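Local atomic coordinates of p800 reaction center core protein (Heliobacterium modesticaldum, PDB entry 5V8K), a protein that forms the homodimeric core of a photosynthetic reaction centre, holding bacteriochlorophylls for light-driven charge separation and contributing to the binding of a [4Fe-4S] cluster. Residues Leu526-Ile531 against Phe587-Val592; Gly519-Ala524 against Met594-Met599. One frame throughout, in Å; residues are numbered along the deposited sequence.

Interaction 1 (Leu526-Ile531 against Phe587-Val592); sequences LGAHFI and FKMTIV. With GBF (Bacteriochlorophyll g), chain D.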
ATOM      1  N   LEU A 526     -12.018   6.080  -1.214  1.00 32.63           N
ATOM      2  CA  LEU A 526     -12.036   4.863  -2.007  1.00 32.76           C
ATOM      3  C   LEU A 526     -11.409   5.076  -3.372  1.00 33.31           C
ATOM      4  O   LEU A 526     -10.638   4.234  -3.837  1.00 36.65           O
ATOM      5  CB  LEU A 526     -13.460   4.349  -2.175  1.00 32.70           C
ATOM      6  CG  LEU A 526     -14.108   3.748  -0.931  1.00 36.06           C
ATOM      7  CD1 LEU A 526     -15.584   3.532  -1.206  1.00 33.07           C
ATOM      8  CD2 LEU A 526     -13.483   2.463  -0.610  1.00 34.66           C
ATOM      9  N   GLY A 527     -11.738   6.179  -4.046  1.00 32.25           N
ATOM     10  CA  GLY A 527     -11.161   6.396  -5.370  1.00 32.23           C
ATOM     11  C   GLY A 527      -9.657   6.624  -5.298  1.00 35.66           C
ATOM     12  O   GLY A 527      -8.890   6.087  -6.096  1.00 34.43           O
ATOM     13  N   ALA A 528      -9.217   7.396  -4.319  1.00 34.63           N
ATOM     14  CA  ALA A 528      -7.798   7.637  -4.158  1.00 34.32           C
ATOM     15  C   ALA A 528      -7.025   6.353  -3.841  1.00 36.06           C
ATOM     16  O   ALA A 528      -5.884   6.173  -4.296  1.00 34.66           O
ATOM     17  CB  ALA A 528      -7.600   8.667  -3.055  1.00 31.73           C
ATOM     18  N   HIS A 529      -7.602   5.478  -3.014  1.00 33.53           N
ATOM     19  CA  HIS A 529      -6.942   4.227  -2.682  1.00 33.69           C
ATOM     20  C   HIS A 529      -6.761   3.371  -3.933  1.00 34.21           C
ATOM     21  O   HIS A 529      -5.709   2.749  -4.121  1.00 35.70           O
ATOM     22  CB  HIS A 529      -7.726   3.441  -1.612  1.00 30.28           C
ATOM     23  CG  HIS A 529      -7.550   3.947  -0.225  1.00 33.64           C
ATOM     24  ND1 HIS A 529      -7.799   5.253   0.134  1.00 32.98           N
ATOM     25  CD2 HIS A 529      -7.163   3.315   0.908  1.00 31.15           C
ATOM     26  CE1 HIS A 529      -7.564   5.404   1.426  1.00 33.02           C
ATOM     27  NE2 HIS A 529      -7.181   4.244   1.911  1.00 32.04           N
ATOM     28  N   PHE A 530      -7.812   3.234  -4.733  1.00 31.87           N
ATOM     29  CA  PHE A 530      -7.713   2.510  -6.001  1.00 34.04           C
ATOM     30  C   PHE A 530      -6.558   3.026  -6.862  1.00 35.73           C
ATOM     31  O   PHE A 530      -5.722   2.251  -7.328  1.00 34.21           O
ATOM     32  CB  PHE A 530      -9.011   2.609  -6.787  1.00 34.36           C
ATOM     33  CG  PHE A 530      -9.003   1.768  -8.044  1.00 35.91           C
ATOM     34  CD1 PHE A 530      -9.205   0.405  -7.982  1.00 31.43           C
ATOM     35  CD2 PHE A 530      -8.726   2.341  -9.278  1.00 37.58           C
ATOM     36  CE1 PHE A 530      -9.164  -0.376  -9.128  1.00 36.10           C
ATOM     37  CE2 PHE A 530      -8.680   1.568 -10.429  1.00 40.22           C
ATOM     38  CZ  PHE A 530      -8.910   0.201 -10.347  1.00 38.41           C
ATOM     39  N   ILE A 531      -6.518   4.337  -7.117  1.00 32.35           N
ATOM     40  CA  ILE A 531      -5.462   4.887  -7.968  1.00 35.00           C
ATOM     41  C   ILE A 531      -4.089   4.633  -7.352  1.00 34.08           C
ATOM     42  O   ILE A 531      -3.127   4.271  -8.054  1.00 33.72           O
ATOM     43  CB  ILE A 531      -5.718   6.380  -8.243  1.00 34.22           C
ATOM     44  CG1 ILE A 531      -7.013   6.571  -9.036  1.00 36.17           C
ATOM     45  CG2 ILE A 531      -4.584   7.005  -9.074  1.00 33.40           C
ATOM     46  CD1 ILE A 531      -7.386   8.022  -9.250  1.00 34.68           C
ATOM     47  N   PHE A 587       2.087   9.949  -4.532  1.00 31.20           N
ATOM     48  CA  PHE A 587       2.214  11.113  -3.654  1.00 35.33           C
ATOM     49  C   PHE A 587       0.859  11.895  -3.510  1.00 32.85           C
ATOM     50  O   PHE A 587       0.374  12.145  -2.452  1.00 36.56           O
ATOM     51  CB  PHE A 587       3.312  12.109  -4.076  1.00 30.80           C
ATOM     52  CG  PHE A 587       3.505  13.273  -3.122  1.00 33.74           C
ATOM     53  CD1 PHE A 587       4.160  13.107  -1.920  1.00 33.66           C
ATOM     54  CD2 PHE A 587       3.070  14.553  -3.434  1.00 31.98           C
ATOM     55  CE1 PHE A 587       4.354  14.155  -1.086  1.00 35.60           C
ATOM     56  CE2 PHE A 587       3.268  15.590  -2.585  1.00 35.89           C
ATOM     57  CZ  PHE A 587       3.920  15.392  -1.415  1.00 35.64           C
ATOM     58  N   LYS A 588       0.244  12.252  -4.622  1.00 38.81           N
ATOM     59  CA  LYS A 588      -0.975  13.050  -4.587  1.00 38.15           C
ATOM     60  C   LYS A 588      -2.167  12.264  -4.063  1.00 35.49           C
ATOM     61  O   LYS A 588      -3.040  12.836  -3.412  1.00 38.26           O
ATOM     62  CB  LYS A 588      -1.286  13.626  -5.968  1.00 43.32           C
ATOM     63  CG  LYS A 588      -0.425  14.848  -6.302  1.00 51.58           C
ATOM     64  CD  LYS A 588      -0.642  15.978  -5.258  1.00 53.22           C
ATOM     65  CE  LYS A 588       0.101  17.271  -5.551  1.00 52.37           C
ATOM     66  NZ  LYS A 588      -0.356  18.301  -4.508  1.00 50.43           N
ATOM     67  N   MET A 589      -2.273  10.973  -4.374  1.00 32.38           N
ATOM     68  CA  MET A 589      -3.388  10.212  -3.809  1.00 30.41           C
ATOM     69  C   MET A 589      -3.263  10.067  -2.289  1.00 34.61           C
ATOM     70  O   MET A 589      -4.278  10.051  -1.578  1.00 35.75           O
ATOM     71  CB  MET A 589      -3.507   8.846  -4.474  1.00 28.19           C
ATOM     72  CG  MET A 589      -3.980   8.865  -5.923  1.00 28.23           C
ATOM     73  SD  MET A 589      -5.554   9.682  -6.197  1.00 34.37           S
ATOM     74  CE  MET A 589      -4.922  11.191  -6.807  1.00 31.45           C
ATOM     75  N   THR A 590      -2.041   9.990  -1.774  1.00 33.71           N
ATOM     76  CA  THR A 590      -1.854  10.057  -0.330  1.00 32.47           C
ATOM     77  C   THR A 590      -2.348  11.394   0.205  1.00 32.53           C
ATOM     78  O   THR A 590      -3.081  11.452   1.199  1.00 33.73           O
ATOM     79  CB  THR A 590      -0.387   9.868   0.020  1.00 32.87           C
ATOM     80  OG1 THR A 590       0.074   8.570  -0.423  1.00 33.01           O
ATOM     81  CG2 THR A 590      -0.211   9.993   1.482  1.00 32.03           C
ATOM     82  N   ILE A 591      -1.992  12.482  -0.476  1.00 32.17           N
ATOM     83  CA  ILE A 591      -2.436  13.806  -0.057  1.00 34.40           C
ATOM     84  C   ILE A 591      -3.973  13.928  -0.121  1.00 36.68           C
ATOM     85  O   ILE A 591      -4.584  14.575   0.736  1.00 36.00           O
ATOM     86  CB  ILE A 591      -1.732  14.893  -0.899  1.00 39.58           C
ATOM     87  CG1 ILE A 591      -0.213  14.874  -0.717  1.00 40.16           C
ATOM     88  CG2 ILE A 591      -2.239  16.281  -0.506  1.00 35.61           C
ATOM     89  CD1 ILE A 591       0.271  14.732   0.688  1.00 40.99           C
ATOM     90  N   VAL A 592      -4.621  13.306  -1.118  1.00 34.19           N
ATOM     91  CA  VAL A 592      -6.090  13.343  -1.204  1.00 33.35           C
ATOM     92  C   VAL A 592      -6.704  12.728   0.048  1.00 35.72           C
ATOM     93  O   VAL A 592      -7.695  13.231   0.597  1.00 33.71           O
ATOM     94  CB  VAL A 592      -6.596  12.602  -2.454  1.00 34.10           C
ATOM     95  CG1 VAL A 592      -8.083  12.259  -2.319  1.00 34.55           C
ATOM     96  CG2 VAL A 592      -6.327  13.408  -3.716  1.00 32.35           C
TER
HETATM   97 MG   GBF D1002      -7.139  -3.869  -5.492  1.00 32.25          MG
HETATM   98  CHA GBF D1002      -7.807  -1.215  -3.295  1.00 28.50           C
HETATM   99  CHB GBF D1002     -10.052  -3.279  -6.942  1.00 31.81           C
HETATM  100  CHC GBF D1002      -5.926  -5.778  -8.106  1.00 29.13           C
HETATM  101  CHD GBF D1002      -3.884  -4.040  -4.084  1.00 28.94           C
HETATM  102  NA  GBF D1002      -8.670  -2.623  -5.136  1.00 30.51           N
HETATM  103  C1A GBF D1002      -8.924  -1.731  -4.133  1.00 26.83           C
HETATM  104  C2A GBF D1002     -10.293  -1.082  -4.014  1.00 30.52           C
HETATM  105  C3A GBF D1002     -10.970  -1.743  -5.218  1.00 32.74           C
HETATM  106  C4A GBF D1002      -9.832  -2.631  -5.781  1.00 30.71           C
HETATM  107  CMA GBF D1002     -12.155  -2.550  -4.731  1.00 34.32           C
HETATM  108  CAA GBF D1002     -10.462   0.444  -4.080  1.00 31.40           C
HETATM  109  CBA GBF D1002     -11.884   0.824  -3.670  1.00 35.82           C
HETATM  110  CGA GBF D1002     -12.673   1.236  -4.912  1.00 45.13           C
HETATM  111  O1A GBF D1002     -12.199   1.282  -6.049  1.00 42.62           O
HETATM  112  O2A GBF D1002     -14.009   1.704  -4.684  1.00 49.38           O
HETATM  113  NB  GBF D1002      -7.872  -4.379  -7.307  1.00 26.27           N
HETATM  114  C1B GBF D1002      -9.138  -4.168  -7.710  1.00 28.82           C
HETATM  115  C2B GBF D1002      -9.350  -4.831  -8.936  1.00 31.96           C
HETATM  116  C3B GBF D1002      -8.168  -5.507  -9.226  1.00 33.04           C
HETATM  117  C4B GBF D1002      -7.288  -5.222  -8.167  1.00 32.68           C
HETATM  118  CMB GBF D1002     -10.630  -4.824  -9.702  1.00 31.53           C
HETATM  119  CAB GBF D1002      -7.857  -6.419 -10.338  1.00 37.37           C
HETATM  120  CBB GBF D1002      -8.683  -6.964 -11.155  1.00 29.20           C
HETATM  121  NC  GBF D1002      -5.285  -4.604  -6.045  1.00 28.81           N
HETATM  122  C1C GBF D1002      -5.011  -5.479  -7.006  1.00 30.36           C
HETATM  123  C2C GBF D1002      -3.744  -6.282  -7.160  1.00 33.47           C
HETATM  124  C3C GBF D1002      -3.271  -5.682  -5.896  1.00 33.38           C
HETATM  125  C4C GBF D1002      -4.145  -4.780  -5.306  1.00 29.74           C
HETATM  126  CMC GBF D1002      -3.970  -7.774  -7.193  1.00 34.02           C
HETATM  127  CAC GBF D1002      -1.973  -6.004  -5.272  1.00 25.11           C
HETATM  128  CBC GBF D1002      -0.894  -6.951  -5.840  1.00 25.58           C
HETATM  129  ND  GBF D1002      -6.076  -3.013  -4.057  1.00 30.58           N
HETATM  130  C1D GBF D1002      -4.844  -3.045  -3.599  1.00 27.20           C
HETATM  131  C2D GBF D1002      -4.302  -1.967  -2.579  1.00 26.91           C
HETATM  132  C3D GBF D1002      -5.573  -1.384  -2.563  1.00 25.54           C
HETATM  133  C4D GBF D1002      -6.593  -1.941  -3.372  1.00 27.73           C
HETATM  134  CMD GBF D1002      -2.967  -1.792  -1.941  1.00 26.74           C
HETATM  135  CAD GBF D1002      -6.253  -0.350  -1.774  1.00 26.32           C
HETATM  136  OBD GBF D1002      -5.782   0.641  -1.096  1.00 26.25           O
HETATM  137  CBD GBF D1002      -7.679  -0.198  -2.231  1.00 27.67           C
HETATM  138  CGD GBF D1002      -8.598  -0.357  -1.040  1.00 31.85           C
HETATM  139  O1D GBF D1002      -9.233  -1.370  -0.751  1.00 32.32           O
HETATM  140  O2D GBF D1002      -8.686   0.754  -0.120  1.00 35.73           O
HETATM  141  CED GBF D1002      -9.378   0.581   1.106  1.00 40.01           C
HETATM  142  C1  GBF D1002     -14.798   2.174  -5.767  1.00 42.51           C
HETATM  143  C2  GBF D1002     -14.412   3.574  -6.114  1.00 37.05           C
HETATM  144  C3  GBF D1002     -15.175   4.610  -5.739  1.00 36.84           C
HETATM  145  C4  GBF D1002     -16.396   4.371  -4.895  1.00 30.62           C
HETATM  146  C5  GBF D1002     -14.773   6.007  -6.114  1.00 38.31           C
HETATM  147  C6  GBF D1002     -15.722   6.656  -7.135  1.00 42.35           C
HETATM  148  C7  GBF D1002     -15.557   5.990  -8.492  1.00 42.30           C
HETATM  149  C8  GBF D1002     -15.390   6.652  -9.647  1.00 44.62           C
HETATM  150  C9  GBF D1002     -15.289   8.130  -9.709  1.00 45.86           C
HETATM  151  C10 GBF D1002     -15.205   5.883 -10.926  1.00 51.75           C
HETATM  152  C11 GBF D1002     -13.802   5.309 -10.850  1.00 63.15           C
HETATM  153  C12 GBF D1002     -12.847   6.451 -11.012  1.00 67.04           C
HETATM  154  C13 GBF D1002     -11.745   6.591 -10.275  1.00 58.67           C
HETATM  155  C14 GBF D1002     -10.890   7.763 -10.570  1.00 57.03           C
HETATM  156  C15 GBF D1002     -11.364   5.666  -9.187  1.00 53.60           C
HETATM  157  O   HOH W   1      -7.998  -5.935  -4.204  1.00101.42           O
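Ala528 and Ile531 pack onto Met589 and Val592 where the last two membrane-spanning helices of this type I reaction centre fold, 520-539 and 575-599, run antiparallel, their local axes 8.9 Å apart and 160° between directions. The contact itself is apolar; much of the rest of 526-531 serves pigments. Leu526 comes first, lying along the propionate arm of a water-ligated bacteriochlorophyll g, its CD2 3.8 Å from CBA. Gly527, without a side chain, lets the pigment's tail pass close, C5 lying 3.7 Å from the Gly527 N. Ala528 turns toward the other helix and sets its CB 3.7 Å from Val592 CG1. His529 points away from it: NE2 ligates the magnesium of a bacteriochlorophyll g', ND1 makes a weak hydrogen bond to Leu525 O, and CD2 lies 3.2 Å from the ester oxygen O2D of the bacteriochlorophyll g. At Phe530, CG stands anti to the backbone N (chi1 -175°), which carries the ring to the macrocycle; the methine carbon CHB sits in the ring plane, 3.7 Å from Phe530 CE1. Replacing Phe530 by an alanine would probably leave a gap beside the propionate carbonyl O1A and CHB, giving the macrocycle room to shift. Ile531 brings its branch methyl back to the partner helix, CG2 3.7 Å from Met589 CG, while CD1 is shared between the Met589 sulfur and the pigment's tail. Met589 crosses it obliquely, and a bend at chi2 (-56°) brings its SD within 3.7 Å of Ala528 CA.

Interaction 2 (Gly519-Ala524 against Met594-Met599); sequences GHMIQA and MWALAM. With CA (calcium ion), chain B; GBF (Bacteriochlorophyll g), chain C.
A single thioether, that of Met521, carries nearly all of the direct contact with Ala596 and Met599, and beside it one bacteriochlorophyll g is held from both helices at once. This part of the 520-539 and 575-599 helix pair in the type I reaction centre fold lies near the start of 520-539 and toward the C-terminus of the chain. Met521 is bent at chi2 (-64°), and this turns its sulfur onto the other helix: SD lies 3.8 Å from Ala596 CA and equally far, 3.8 Å, from Met599 CG. The two methionine side chains cross at about a right angle, and both carry their methyls to the pigment's ester group, Met599 CE reaching to 3.3 Å from O1D. His520 supplies the axial ligand, NE2 2.3 Å from the magnesium; CG anti to the backbone N (chi1 -168°) swings the imidazole out to the metal. The pigment methyl CMA lies over one face of this imidazole. ND1 is hydrogen-bonded to His345 of the second subunit, a second-shell tie that probably fixes how the ring is turned, which would give the dimer partner a part in placing this ligand. One turn on, Ala524 CB packs 3.5 Å from the methine CHD, and the amide nitrogen NE2 of Gln523 comes equally close to CHC. From the other helix Trp595 NE1 gives the ring ketone OBD a weak hydrogen bond of 3.1 Å, with the oxygen at the indole edge near its plane but the N-H bent to 126°. Leu597 points its side chain away from 519-524; its carbonyl O binds a calcium ion at 2.4 Å, alongside two waters, Asp460 and Gln509.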
ATOM      1  N   GLY A 519     -21.515  12.141   2.863  1.00 39.50           N
ATOM      2  CA  GLY A 519     -20.621  10.999   2.781  1.00 37.27           C
ATOM      3  C   GLY A 519     -19.493  11.110   1.772  1.00 38.55           C
ATOM      4  O   GLY A 519     -18.674  10.181   1.672  1.00 36.77           O
ATOM      5  N   HIS A 520     -19.395  12.226   1.043  1.00 37.46           N
ATOM      6  CA  HIS A 520     -18.547  12.267  -0.131  1.00 35.63           C
ATOM      7  C   HIS A 520     -17.087  11.930   0.157  1.00 36.51           C
ATOM      8  O   HIS A 520     -16.415  11.348  -0.701  1.00 35.21           O
ATOM      9  CB  HIS A 520     -18.631  13.631  -0.812  1.00 36.31           C
ATOM     10  CG  HIS A 520     -17.999  13.604  -2.150  1.00 36.48           C
ATOM     11  ND1 HIS A 520     -18.482  12.807  -3.160  1.00 35.96           N
ATOM     12  CD2 HIS A 520     -16.834  14.117  -2.595  1.00 35.24           C
ATOM     13  CE1 HIS A 520     -17.677  12.882  -4.198  1.00 36.85           C
ATOM     14  NE2 HIS A 520     -16.660  13.652  -3.869  1.00 37.20           N
ATOM     15  N   MET A 521     -16.565  12.274   1.335  1.00 36.03           N
ATOM     16  CA  MET A 521     -15.160  11.987   1.572  1.00 37.20           C
ATOM     17  C   MET A 521     -14.885  10.486   1.635  1.00 38.89           C
ATOM     18  O   MET A 521     -13.754  10.097   1.370  1.00 39.01           O
ATOM     19  CB  MET A 521     -14.636  12.695   2.808  1.00 34.23           C
ATOM     20  CG  MET A 521     -14.577  14.221   2.684  1.00 40.47           C
ATOM     21  SD  MET A 521     -13.412  14.818   1.403  1.00 48.10           S
ATOM     22  CE  MET A 521     -14.713  15.428   0.544  1.00 39.51           C
ATOM     23  N   ILE A 522     -15.901   9.627   1.839  1.00 34.93           N
ATOM     24  CA  ILE A 522     -15.675   8.195   1.664  1.00 34.84           C
ATOM     25  C   ILE A 522     -15.410   7.870   0.188  1.00 34.69           C
ATOM     26  O   ILE A 522     -14.512   7.087  -0.137  1.00 36.22           O
ATOM     27  CB  ILE A 522     -16.858   7.381   2.233  1.00 32.66           C
ATOM     28  CG1 ILE A 522     -17.030   7.666   3.724  1.00 32.29           C
ATOM     29  CG2 ILE A 522     -16.671   5.855   2.033  1.00 30.03           C
ATOM     30  CD1 ILE A 522     -15.867   7.364   4.604  1.00 31.92           C
ATOM     31  N   GLN A 523     -16.202   8.440  -0.723  1.00 34.88           N
ATOM     32  CA  GLN A 523     -15.920   8.300  -2.157  1.00 33.28           C
ATOM     33  C   GLN A 523     -14.508   8.765  -2.494  1.00 32.57           C
ATOM     34  O   GLN A 523     -13.778   8.082  -3.210  1.00 31.57           O
ATOM     35  CB  GLN A 523     -16.962   9.060  -2.980  1.00 33.97           C
ATOM     36  CG  GLN A 523     -16.550   9.247  -4.454  1.00 37.63           C
ATOM     37  CD  GLN A 523     -17.691   9.373  -5.392  1.00 40.57           C
ATOM     38  OE1 GLN A 523     -18.754   8.814  -5.168  1.00 39.50           O
ATOM     39  NE2 GLN A 523     -17.457  10.055  -6.515  1.00 40.44           N
ATOM     40  N   ALA A 524     -14.081   9.888  -1.929  1.00 32.27           N
ATOM     41  CA  ALA A 524     -12.743  10.378  -2.183  1.00 32.83           C
ATOM     42  C   ALA A 524     -11.695   9.374  -1.729  1.00 35.36           C
ATOM     43  O   ALA A 524     -10.733   9.098  -2.454  1.00 35.19           O
ATOM     44  CB  ALA A 524     -12.529  11.700  -1.477  1.00 34.05           C
ATOM     45  N   MET A 594      -5.376  12.509   3.011  1.00 35.46           N
ATOM     46  CA  MET A 594      -5.148  13.424   4.120  1.00 34.29           C
ATOM     47  C   MET A 594      -6.073  14.618   4.017  1.00 35.27           C
ATOM     48  O   MET A 594      -6.543  15.130   5.030  1.00 35.64           O
ATOM     49  CB  MET A 594      -3.682  13.861   4.148  1.00 34.44           C
ATOM     50  CG  MET A 594      -2.711  12.699   4.472  1.00 40.68           C
ATOM     51  SD  MET A 594      -1.030  13.290   4.449  1.00 41.50           S
ATOM     52  CE  MET A 594      -1.078  13.843   6.098  1.00 38.40           C
ATOM     53  N   TRP A 595      -6.360  15.056   2.794  1.00 28.83           N
ATOM     54  CA  TRP A 595      -7.337  16.112   2.578  1.00 34.07           C
ATOM     55  C   TRP A 595      -8.723  15.713   3.105  1.00 31.56           C
ATOM     56  O   TRP A 595      -9.395  16.510   3.752  1.00 32.82           O
ATOM     57  CB  TRP A 595      -7.377  16.472   1.105  1.00 33.38           C
ATOM     58  CG  TRP A 595      -8.140  17.731   0.963  1.00 33.09           C
ATOM     59  CD1 TRP A 595      -9.455  17.862   0.636  1.00 34.68           C
ATOM     60  CD2 TRP A 595      -7.651  19.043   1.241  1.00 33.41           C
ATOM     61  NE1 TRP A 595      -9.813  19.187   0.671  1.00 31.60           N
ATOM     62  CE2 TRP A 595      -8.722  19.939   1.028  1.00 34.32           C
ATOM     63  CE3 TRP A 595      -6.414  19.550   1.630  1.00 32.70           C
ATOM     64  CZ2 TRP A 595      -8.599  21.293   1.233  1.00 32.17           C
ATOM     65  CZ3 TRP A 595      -6.285  20.900   1.826  1.00 35.31           C
ATOM     66  CH2 TRP A 595      -7.371  21.766   1.620  1.00 35.02           C
ATOM     67  N   ALA A 596      -9.138  14.466   2.900  1.00 30.99           N
ATOM     68  CA  ALA A 596     -10.357  13.975   3.543  1.00 32.69           C
ATOM     69  C   ALA A 596     -10.339  14.197   5.042  1.00 36.40           C
ATOM     70  O   ALA A 596     -11.330  14.655   5.618  1.00 35.84           O
ATOM     71  CB  ALA A 596     -10.554  12.507   3.227  1.00 29.60           C
ATOM     72  N   LEU A 597      -9.220  13.876   5.691  1.00 34.10           N
ATOM     73  CA  LEU A 597      -9.065  14.126   7.108  1.00 30.86           C
ATOM     74  C   LEU A 597      -9.151  15.601   7.433  1.00 34.19           C
ATOM     75  O   LEU A 597      -9.569  15.957   8.542  1.00 32.99           O
ATOM     76  CB  LEU A 597      -7.704  13.570   7.635  1.00 36.23           C
ATOM     77  CG  LEU A 597      -7.480  12.077   7.580  1.00 34.22           C
ATOM     78  CD1 LEU A 597      -6.028  11.780   7.917  1.00 31.33           C
ATOM     79  CD2 LEU A 597      -8.427  11.421   8.544  1.00 32.05           C
ATOM     80  N   ALA A 598      -8.682  16.466   6.539  1.00 34.15           N
ATOM     81  CA  ALA A 598      -8.784  17.912   6.746  1.00 35.88           C
ATOM     82  C   ALA A 598     -10.194  18.465   6.529  1.00 37.59           C
ATOM     83  O   ALA A 598     -10.479  19.593   6.957  1.00 34.51           O
ATOM     84  CB  ALA A 598      -7.818  18.638   5.822  1.00 34.38           C
ATOM     85  N   MET A 599     -11.084  17.684   5.927  1.00 31.14           N
ATOM     86  CA  MET A 599     -12.441  18.141   5.637  1.00 32.89           C
ATOM     87  C   MET A 599     -13.428  17.860   6.757  1.00 36.50           C
ATOM     88  O   MET A 599     -14.504  18.488   6.786  1.00 37.84           O
ATOM     89  CB  MET A 599     -12.940  17.491   4.354  1.00 31.58           C
ATOM     90  CG  MET A 599     -12.309  18.079   3.106  1.00 31.52           C
ATOM     91  SD  MET A 599     -12.506  19.877   2.845  1.00 39.65           S
ATOM     92  CE  MET A 599     -14.183  19.926   2.186  1.00 48.35           C
TER
HETATM   93 CA    CA B1032      -9.865  16.456  10.836  1.00 39.49          CA
HETATM   94 MG   GBF C1026     -15.104  14.563  -5.356  1.00 40.16          MG
HETATM   95  CHA GBF C1026     -14.729  17.530  -3.435  1.00 35.49           C
HETATM   96  CHB GBF C1026     -17.810  15.854  -6.634  1.00 32.22           C
HETATM   97  CHC GBF C1026     -14.865  12.051  -7.717  1.00 29.64           C
HETATM   98  CHD GBF C1026     -11.821  13.693  -4.251  1.00 27.97           C
HETATM   99  NA  GBF C1026     -16.064  16.286  -5.078  1.00 39.10           N
HETATM  100  C1A GBF C1026     -15.898  17.391  -4.318  1.00 35.93           C
HETATM  101  C2A GBF C1026     -16.916  18.537  -4.382  1.00 38.79           C
HETATM  102  C3A GBF C1026     -18.002  17.728  -5.050  1.00 33.93           C
HETATM  103  C4A GBF C1026     -17.244  16.551  -5.634  1.00 35.76           C
HETATM  104  CMA GBF C1026     -18.939  17.171  -3.995  1.00 32.75           C
HETATM  105  CAA GBF C1026     -16.420  19.770  -5.130  1.00 33.85           C
HETATM  106  CBA GBF C1026     -15.906  19.460  -6.531  1.00 33.81           C
HETATM  107  CGA GBF C1026     -14.419  19.155  -6.508  1.00 41.56           C
HETATM  108  O1A GBF C1026     -13.659  19.645  -5.684  1.00 38.15           O
HETATM  109  O2A GBF C1026     -13.845  18.264  -7.447  1.00 50.66           O
HETATM  110  NB  GBF C1026     -16.206  14.081  -6.999  1.00 34.17           N
HETATM  111  C1B GBF C1026     -17.349  14.661  -7.355  1.00 37.84           C
HETATM  112  C2B GBF C1026     -17.881  14.019  -8.471  1.00 36.86           C
HETATM  113  C3B GBF C1026     -17.005  12.984  -8.772  1.00 33.20           C
HETATM  114  C4B GBF C1026     -16.006  13.016  -7.789  1.00 35.29           C
HETATM  115  CMB GBF C1026     -19.127  14.449  -9.241  1.00 35.07           C
HETATM  116  CAB GBF C1026     -17.106  11.968  -9.839  1.00 42.35           C
HETATM  117  CBB GBF C1026     -17.865  11.985 -10.894  1.00 51.21           C
HETATM  118  NC  GBF C1026     -13.670  13.160  -5.815  1.00 38.78           N
HETATM  119  C1C GBF C1026     -13.742  12.245  -6.781  1.00 34.84           C
HETATM  120  C2C GBF C1026     -12.662  11.254  -7.084  1.00 34.90           C
HETATM  121  C3C GBF C1026     -11.845  11.874  -6.018  1.00 35.67           C
HETATM  122  C4C GBF C1026     -12.438  12.911  -5.319  1.00 32.79           C
HETATM  123  CMC GBF C1026     -13.163   9.876  -6.676  1.00 33.50           C
HETATM  124  CAC GBF C1026     -10.464  11.429  -5.728  1.00 43.32           C
HETATM  125  CBC GBF C1026      -9.805  10.322  -6.525  1.00 39.64           C
HETATM  126  ND  GBF C1026     -13.606  15.335  -4.289  1.00 34.49           N
HETATM  127  C1D GBF C1026     -12.449  14.927  -3.778  1.00 34.80           C
HETATM  128  C2D GBF C1026     -11.681  15.745  -2.649  1.00 32.47           C
HETATM  129  C3D GBF C1026     -12.708  16.682  -2.650  1.00 31.44           C
HETATM  130  C4D GBF C1026     -13.796  16.482  -3.546  1.00 37.03           C
HETATM  131  CMD GBF C1026     -10.417  15.559  -1.912  1.00 31.16           C
HETATM  132  CAD GBF C1026     -12.994  17.929  -1.918  1.00 36.82           C
HETATM  133  OBD GBF C1026     -12.370  18.554  -0.991  1.00 35.40           O
HETATM  134  CBD GBF C1026     -14.227  18.569  -2.523  1.00 38.20           C
HETATM  135  CGD GBF C1026     -15.223  18.821  -1.446  1.00 37.11           C
HETATM  136  O1D GBF C1026     -15.349  19.909  -0.927  1.00 37.58           O
HETATM  137  O2D GBF C1026     -16.009  17.705  -0.985  1.00 32.80           O
HETATM  138  CED GBF C1026     -16.788  17.760   0.194  1.00 36.43           C
HETATM  139  C1  GBF C1026     -12.402  18.362  -7.601  1.00 58.42           C
HETATM  140  C2  GBF C1026     -12.046  19.480  -8.597  1.00 59.87           C
HETATM  141  C3  GBF C1026     -11.204  20.513  -8.343  1.00 58.22           C
HETATM  142  C4  GBF C1026     -10.555  20.617  -6.994  1.00 53.18           C
HETATM  143  C5  GBF C1026     -10.973  21.531  -9.451  1.00 66.31           C
HETATM  144  C6  GBF C1026     -10.696  22.937  -8.924  1.00 66.78           C
HETATM  145  C7  GBF C1026     -10.257  23.869 -10.029  1.00 71.97           C
HETATM  146  C8  GBF C1026      -9.680  25.050  -9.681  1.00 76.24           C
HETATM  147  C9  GBF C1026      -9.536  25.394  -8.219  1.00 70.69           C
HETATM  148  C10 GBF C1026      -9.191  26.089 -10.685  1.00 77.47           C
HETATM  149  C11 GBF C1026      -9.074  25.536 -12.094  1.00 75.01           C
HETATM  150  C12 GBF C1026      -8.153  26.386 -12.953  1.00 74.37           C
HETATM  151  C13 GBF C1026      -8.589  27.282 -13.852  1.00 68.52           C
HETATM  152  C14 GBF C1026     -10.051  27.512 -14.046  1.00 55.46           C
HETATM  153  C15 GBF C1026      -7.593  28.066 -14.678  1.00 67.90           C
HETATM  154  O   HOH W   2     -10.355  16.988  13.075  1.00 35.86           O
HETATM  155  O   HOH W   3      -9.289  18.902  10.680  1.00 32.45           O

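In the fold
Both interactions join the same two helices, 520-539 and 575-599, with centres 11 Å apart. Along the chain come 519-524, 526-531, 587-592 and 594-599; as the helices are antiparallel, interaction 1 is nested inside the loop closed by interaction 2. The two meet directly, Val592 CG1 lying 4.1 Å from Ala524 O, and form one continuous buried seam on the same side of the chain's centre. Bacteriochlorophylls g border both, and Gln523 of interaction 2 also belongs to the pocket of the pigment beside interaction 1. The helix pair thus carries ligands to several cofactors: the magnesium of bacteriochlorophyll g' at His529, that of a bacteriochlorophyll g at His520, and calcium near the C-terminus.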